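Local coordinates for protein plastocyanin (Adiantum capillus-veneris, PDB 1KDJ) that carries electrons between the cytochrome b6-f complex and P700 of photosystem I in the thylakoid, using a single bound copper ion, at residues A26-V40 and E62-K76. Sequence-based numbering, arbitrary orientation.
Sequences AVEFTLVGETGHNIV and ENDLLSEDEPSFKAK. With CU (copper (II) ion), chain B.
Val27 and Ala75, then Phe29 and Phe73, form hydrogen-bonded pairs that zip strands 27-31 and 72-75 antiparallel; Phe29 N to Phe73 O is 2.8 Å. Leu31 N continues the ladder to Pro71 O, and strand 72-75 lies at the edge of its sheet in the cupredoxin sandwich. Beyond the strands, Leu66 N donates to His37 O (2.8 Å) and Asn38 ND2 makes a bent bond to Asp64 O, 24° out of the Asn38 amide plane, while Asn38 OD1 accepts from Thr88 N.

On the core side, Phe29 lies between Val27 CG1 and Ile39 CG1 on its two faces, its CD2 4.1 Å from Phe73 CD2, and Leu66 CD1 meets Ile39 CD1 at 3.7 Å.

On the other face, Glu28 runs out extended, CG anti to the backbone N (chi1 -168°), and Lys74 turns at its third torsion (-68°) to bring NZ to Glu28 OE1, a salt bridge whose hydrogen bond is weak (3.4 Å). A leucine in place of Glu28 would probably leave that ammonium without its mate.

His37 ND1 binds copper at 1.9 Å, alongside Cys87, His90 and Met95. The Leu66 bond ties the His37 carbonyl to segment 62-76 while its ring serves the metal, probably helping fix this ligand's backbone.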
loop_
_atom_site.group_PDB
_atom_site.type_symbol
_atom_site.label_atom_id
_atom_site.label_comp_id
_atom_site.label_asym_id
_atom_site.label_seq_id
_atom_site.Cartn_x
_atom_site.Cartn_y
_atom_site.Cartn_z
ATOM N N ALA A 26 11.354 -3.537 3.689
ATOM C CA ALA A 26 9.941 -3.656 4.002
ATOM C C ALA A 26 9.234 -2.285 4.186
ATOM O O ALA A 26 9.769 -1.268 4.683
ATOM C CB ALA A 26 9.828 -4.485 5.268
ATOM N N VAL A 27 8.029 -2.163 3.645
ATOM C CA VAL A 27 7.187 -1.004 3.877
ATOM C C VAL A 27 6.105 -1.552 4.810
ATOM O O VAL A 27 5.416 -2.515 4.459
ATOM C CB VAL A 27 6.583 -0.515 2.588
ATOM C CG1 VAL A 27 5.771 0.741 2.837
ATOM C CG2 VAL A 27 7.698 -0.148 1.619
ATOM N N GLU A 28 6.022 -1.041 6.040
ATOM C CA GLU A 28 5.031 -1.494 6.992
ATOM C C GLU A 28 3.919 -0.458 7.001
ATOM O O GLU A 28 4.164 0.725 7.257
ATOM C CB GLU A 28 5.626 -1.593 8.361
ATOM C CG GLU A 28 4.714 -2.339 9.316
ATOM C CD GLU A 28 5.199 -2.243 10.756
ATOM O OE1 GLU A 28 6.356 -2.610 11.026
ATOM O OE2 GLU A 28 4.424 -1.782 11.609
ATOM N N PHE A 29 2.709 -0.862 6.647
ATOM C CA PHE A 29 1.536 0.002 6.651
ATOM C C PHE A 29 0.831 -0.274 7.976
ATOM O O PHE A 29 0.677 -1.427 8.363
ATOM C CB PHE A 29 0.648 -0.357 5.492
ATOM C CG PHE A 29 1.216 -0.085 4.118
ATOM C CD1 PHE A 29 1.023 1.137 3.525
ATOM C CD2 PHE A 29 1.879 -1.085 3.440
ATOM C CE1 PHE A 29 1.470 1.403 2.251
ATOM C CE2 PHE A 29 2.332 -0.805 2.166
ATOM C CZ PHE A 29 2.135 0.416 1.564
ATOM N N THR A 30 0.477 0.747 8.751
ATOM C CA THR A 30 -0.140 0.573 10.055
ATOM C C THR A 30 -1.374 1.443 10.098
ATOM O O THR A 30 -1.361 2.621 9.732
ATOM C CB THR A 30 0.761 1.013 11.188
ATOM O OG1 THR A 30 1.968 0.263 11.052
ATOM C CG2 THR A 30 0.145 0.757 12.557
ATOM N N LEU A 31 -2.472 0.811 10.485
ATOM C CA LEU A 31 -3.760 1.470 10.571
ATOM C C LEU A 31 -3.779 2.478 11.731
ATOM O O LEU A 31 -3.354 2.141 12.838
ATOM C CB LEU A 31 -4.875 0.440 10.811
ATOM C CG LEU A 31 -6.258 1.028 10.938
ATOM C CD1 LEU A 31 -6.771 1.478 9.601
ATOM C CD2 LEU A 31 -7.148 -0.016 11.558
ATOM N N VAL A 32 -4.249 3.692 11.486
ATOM C CA VAL A 32 -4.488 4.638 12.566
ATOM C C VAL A 32 -5.998 4.953 12.511
ATOM O O VAL A 32 -6.549 5.225 11.440
ATOM C CB VAL A 32 -3.631 5.925 12.357
ATOM C CG1 VAL A 32 -3.892 6.890 13.515
ATOM C CG2 VAL A 32 -2.141 5.596 12.350
ATOM N N GLY A 33 -6.695 4.967 13.649
ATOM C CA GLY A 33 -8.102 5.307 13.656
ATOM C C GLY A 33 -8.975 4.061 13.596
ATOM O O GLY A 33 -8.503 2.936 13.763
ATOM N N GLU A 34 -10.268 4.285 13.399
ATOM C CA GLU A 34 -11.203 3.192 13.357
ATOM C C GLU A 34 -11.744 2.821 11.989
ATOM O O GLU A 34 -12.326 1.744 11.858
ATOM C CB GLU A 34 -12.345 3.512 14.292
ATOM C CG GLU A 34 -12.217 2.645 15.539
ATOM C CD GLU A 34 -11.000 2.957 16.397
ATOM O OE1 GLU A 34 -10.938 4.087 16.898
ATOM O OE2 GLU A 34 -10.129 2.089 16.555
ATOM N N THR A 35 -11.629 3.659 10.962
ATOM C CA THR A 35 -12.045 3.278 9.625
ATOM C C THR A 35 -11.070 2.190 9.088
ATOM O O THR A 35 -9.852 2.411 9.105
ATOM C CB THR A 35 -12.005 4.527 8.766
ATOM O OG1 THR A 35 -12.800 5.523 9.415
ATOM C CG2 THR A 35 -12.507 4.272 7.383
ATOM N N GLY A 36 -11.546 1.006 8.674
ATOM C CA GLY A 36 -10.716 -0.038 8.100
ATOM C C GLY A 36 -10.304 0.408 6.720
ATOM O O GLY A 36 -10.926 1.209 5.998
ATOM N N HIS A 37 -9.153 -0.089 6.277
ATOM C CA HIS A 37 -8.581 0.300 4.986
ATOM C C HIS A 37 -7.759 -0.873 4.496
ATOM O O HIS A 37 -7.451 -1.757 5.287
ATOM C CB HIS A 37 -7.595 1.483 5.095
ATOM C CG HIS A 37 -8.206 2.802 5.553
ATOM N ND1 HIS A 37 -8.862 3.525 4.662
ATOM C CD2 HIS A 37 -8.105 3.407 6.781
ATOM C CE1 HIS A 37 -9.186 4.632 5.323
ATOM N NE2 HIS A 37 -8.731 4.541 6.556
ATOM N N ASN A 38 -7.350 -0.888 3.244
ATOM C CA ASN A 38 -6.350 -1.902 2.875
ATOM C C ASN A 38 -5.381 -1.309 1.847
ATOM O O ASN A 38 -5.455 -0.109 1.541
ATOM C CB ASN A 38 -7.034 -3.182 2.289
ATOM C CG ASN A 38 -7.702 -3.038 0.957
ATOM O OD1 ASN A 38 -7.786 -2.041 0.249
ATOM N ND2 ASN A 38 -8.334 -4.118 0.580
ATOM N N ILE A 39 -4.486 -2.129 1.284
ATOM C CA ILE A 39 -3.475 -1.637 0.349
ATOM C C ILE A 39 -3.381 -2.664 -0.771
ATOM O O ILE A 39 -3.055 -3.813 -0.476
ATOM C CB ILE A 39 -2.039 -1.538 0.974
ATOM C CG1 ILE A 39 -2.030 -0.601 2.211
ATOM C CG2 ILE A 39 -1.052 -1.038 -0.123
ATOM C CD1 ILE A 39 -2.448 -1.226 3.573
ATOM N N VAL A 40 -3.611 -2.202 -1.970
ATOM C CA VAL A 40 -3.515 -3.007 -3.173
ATOM C C VAL A 40 -2.691 -2.216 -4.169
ATOM O O VAL A 40 -2.976 -1.047 -4.437
ATOM C CB VAL A 40 -4.948 -3.296 -3.763
ATOM C CG1 VAL A 40 -4.863 -4.100 -5.055
ATOM C CG2 VAL A 40 -5.739 -4.099 -2.762
ATOM N N GLU A 62 -8.356 -8.119 -1.728
ATOM C CA GLU A 62 -9.390 -7.109 -1.515
ATOM C C GLU A 62 -10.535 -7.532 -0.585
ATOM O O GLU A 62 -11.477 -6.776 -0.380
ATOM C CB GLU A 62 -9.974 -6.661 -2.855
ATOM C CG GLU A 62 -8.970 -5.880 -3.711
ATOM C CD GLU A 62 -9.524 -5.198 -4.975
ATOM O OE1 GLU A 62 -10.619 -5.571 -5.435
ATOM O OE2 GLU A 62 -8.860 -4.283 -5.499
ATOM N N ASN A 63 -10.525 -8.709 0.046
ATOM C CA ASN A 63 -11.542 -9.119 1.020
ATOM C C ASN A 63 -10.904 -9.058 2.417
ATOM O O ASN A 63 -11.274 -9.727 3.386
ATOM C CB ASN A 63 -11.994 -10.552 0.679
ATOM C CG ASN A 63 -13.003 -11.185 1.643
ATOM O OD1 ASN A 63 -14.122 -10.702 1.821
ATOM N ND2 ASN A 63 -12.693 -12.296 2.285
ATOM N N ASP A 64 -9.887 -8.218 2.535
ATOM C CA ASP A 64 -9.078 -8.093 3.729
ATOM C C ASP A 64 -9.059 -6.601 4.057
ATOM O O ASP A 64 -8.978 -5.750 3.163
ATOM C CB ASP A 64 -7.697 -8.598 3.389
ATOM C CG ASP A 64 -7.090 -9.564 4.366
ATOM O OD1 ASP A 64 -6.449 -9.098 5.315
ATOM O OD2 ASP A 64 -7.245 -10.772 4.154
ATOM N N LEU A 65 -9.180 -6.253 5.324
ATOM C CA LEU A 65 -9.107 -4.867 5.743
ATOM C C LEU A 65 -8.287 -4.913 6.987
ATOM O O LEU A 65 -8.312 -5.893 7.724
ATOM C CB LEU A 65 -10.474 -4.237 6.086
ATOM C CG LEU A 65 -11.383 -3.910 4.896
ATOM C CD1 LEU A 65 -12.681 -3.351 5.405
ATOM C CD2 LEU A 65 -10.789 -2.867 3.990
ATOM N N LEU A 66 -7.459 -3.888 7.161
ATOM C CA LEU A 66 -6.745 -3.697 8.413
ATOM C C LEU A 66 -7.808 -3.344 9.482
ATOM O O LEU A 66 -8.830 -2.702 9.199
ATOM C CB LEU A 66 -5.727 -2.554 8.239
ATOM C CG LEU A 66 -4.605 -2.811 7.218
ATOM C CD1 LEU A 66 -3.845 -1.528 6.956
ATOM C CD2 LEU A 66 -3.692 -3.920 7.737
ATOM N N SER A 67 -7.656 -3.767 10.711
ATOM C CA SER A 67 -8.630 -3.501 11.762
ATOM C C SER A 67 -7.771 -3.378 13.006
ATOM O O SER A 67 -6.596 -3.750 12.923
ATOM C CB SER A 67 -9.586 -4.679 11.885
ATOM O OG SER A 67 -8.953 -5.883 12.321
ATOM N N GLU A 68 -8.181 -2.950 14.205
ATOM C CA GLU A 68 -7.181 -2.883 15.262
ATOM C C GLU A 68 -6.796 -4.278 15.719
ATOM O O GLU A 68 -5.795 -4.459 16.396
ATOM C CB GLU A 68 -7.699 -2.033 16.434
ATOM C CG GLU A 68 -6.583 -1.122 17.047
ATOM C CD GLU A 68 -5.872 -0.115 16.112
ATOM O OE1 GLU A 68 -6.473 0.876 15.668
ATOM O OE2 GLU A 68 -4.686 -0.319 15.836
ATOM N N ASP A 69 -7.531 -5.275 15.250
ATOM C CA ASP A 69 -7.208 -6.662 15.503
ATOM C C ASP A 69 -6.106 -7.113 14.528
ATOM O O ASP A 69 -5.289 -7.979 14.837
ATOM C CB ASP A 69 -8.498 -7.514 15.316
ATOM C CG ASP A 69 -9.698 -7.280 16.273
ATOM O OD1 ASP A 69 -10.264 -6.181 16.304
ATOM O OD2 ASP A 69 -10.085 -8.221 16.977
ATOM N N GLU A 70 -6.069 -6.577 13.302
ATOM C CA GLU A 70 -5.087 -6.906 12.260
ATOM C C GLU A 70 -4.562 -5.525 11.840
ATOM O O GLU A 70 -4.981 -4.997 10.804
ATOM C CB GLU A 70 -5.790 -7.601 11.074
ATOM C CG GLU A 70 -4.930 -7.987 9.849
ATOM C CD GLU A 70 -5.657 -7.994 8.492
ATOM O OE1 GLU A 70 -6.796 -8.468 8.398
ATOM O OE2 GLU A 70 -5.075 -7.532 7.507
ATOM N N PRO A 71 -3.749 -4.829 12.641
ATOM C CA PRO A 71 -3.430 -3.420 12.416
ATOM C C PRO A 71 -2.345 -3.144 11.382
ATOM O O PRO A 71 -2.276 -2.007 10.916
ATOM C CB PRO A 71 -3.080 -2.904 13.785
ATOM C CG PRO A 71 -2.376 -4.098 14.401
ATOM C CD PRO A 71 -3.191 -5.294 13.908
ATOM N N SER A 72 -1.487 -4.093 11.004
ATOM C CA SER A 72 -0.482 -3.794 10.020
ATOM C C SER A 72 -0.366 -4.804 8.879
ATOM O O SER A 72 -0.900 -5.919 8.953
ATOM C CB SER A 72 0.826 -3.619 10.787
ATOM O OG SER A 72 0.880 -4.551 11.843
ATOM N N PHE A 73 0.277 -4.362 7.787
ATOM C CA PHE A 73 0.551 -5.146 6.590
ATOM C C PHE A 73 1.953 -4.764 6.131
ATOM O O PHE A 73 2.254 -3.580 6.018
ATOM C CB PHE A 73 -0.407 -4.794 5.487
ATOM C CG PHE A 73 -0.135 -5.514 4.176
ATOM C CD1 PHE A 73 -0.145 -6.900 4.144
ATOM C CD2 PHE A 73 0.118 -4.772 3.046
ATOM C CE1 PHE A 73 0.104 -7.555 2.960
ATOM C CE2 PHE A 73 0.361 -5.438 1.871
ATOM C CZ PHE A 73 0.356 -6.814 1.833
ATOM N N LYS A 74 2.779 -5.734 5.754
ATOM C CA LYS A 74 4.162 -5.491 5.348
ATOM C C LYS A 74 4.353 -5.942 3.897
ATOM O O LYS A 74 3.955 -7.074 3.561
ATOM C CB LYS A 74 5.020 -6.270 6.317
ATOM C CG LYS A 74 6.488 -5.922 6.311
ATOM C CD LYS A 74 7.104 -6.425 7.613
ATOM C CE LYS A 74 6.546 -5.616 8.796
ATOM N NZ LYS A 74 7.439 -5.670 9.948
ATOM N N ALA A 75 4.868 -5.061 3.043
ATOM C CA ALA A 75 5.083 -5.341 1.629
ATOM C C ALA A 75 6.582 -5.170 1.284
ATOM O O ALA A 75 7.239 -4.280 1.853
ATOM C CB ALA A 75 4.305 -4.370 0.774
ATOM N N LYS A 76 7.163 -6.007 0.404
ATOM C CA LYS A 76 8.558 -5.901 -0.053
ATOM C C LYS A 76 8.534 -5.963 -1.572
ATOM O O LYS A 76 7.900 -6.861 -2.144
ATOM C CB LYS A 76 9.408 -7.056 0.437
ATOM C CG LYS A 76 9.927 -6.940 1.834
ATOM C CD LYS A 76 10.323 -8.324 2.245
ATOM C CE LYS A 76 11.411 -8.303 3.298
ATOM N NZ LYS A 76 12.690 -8.074 2.644
HETATM CU CU CU B . -9.474 3.264 2.853
#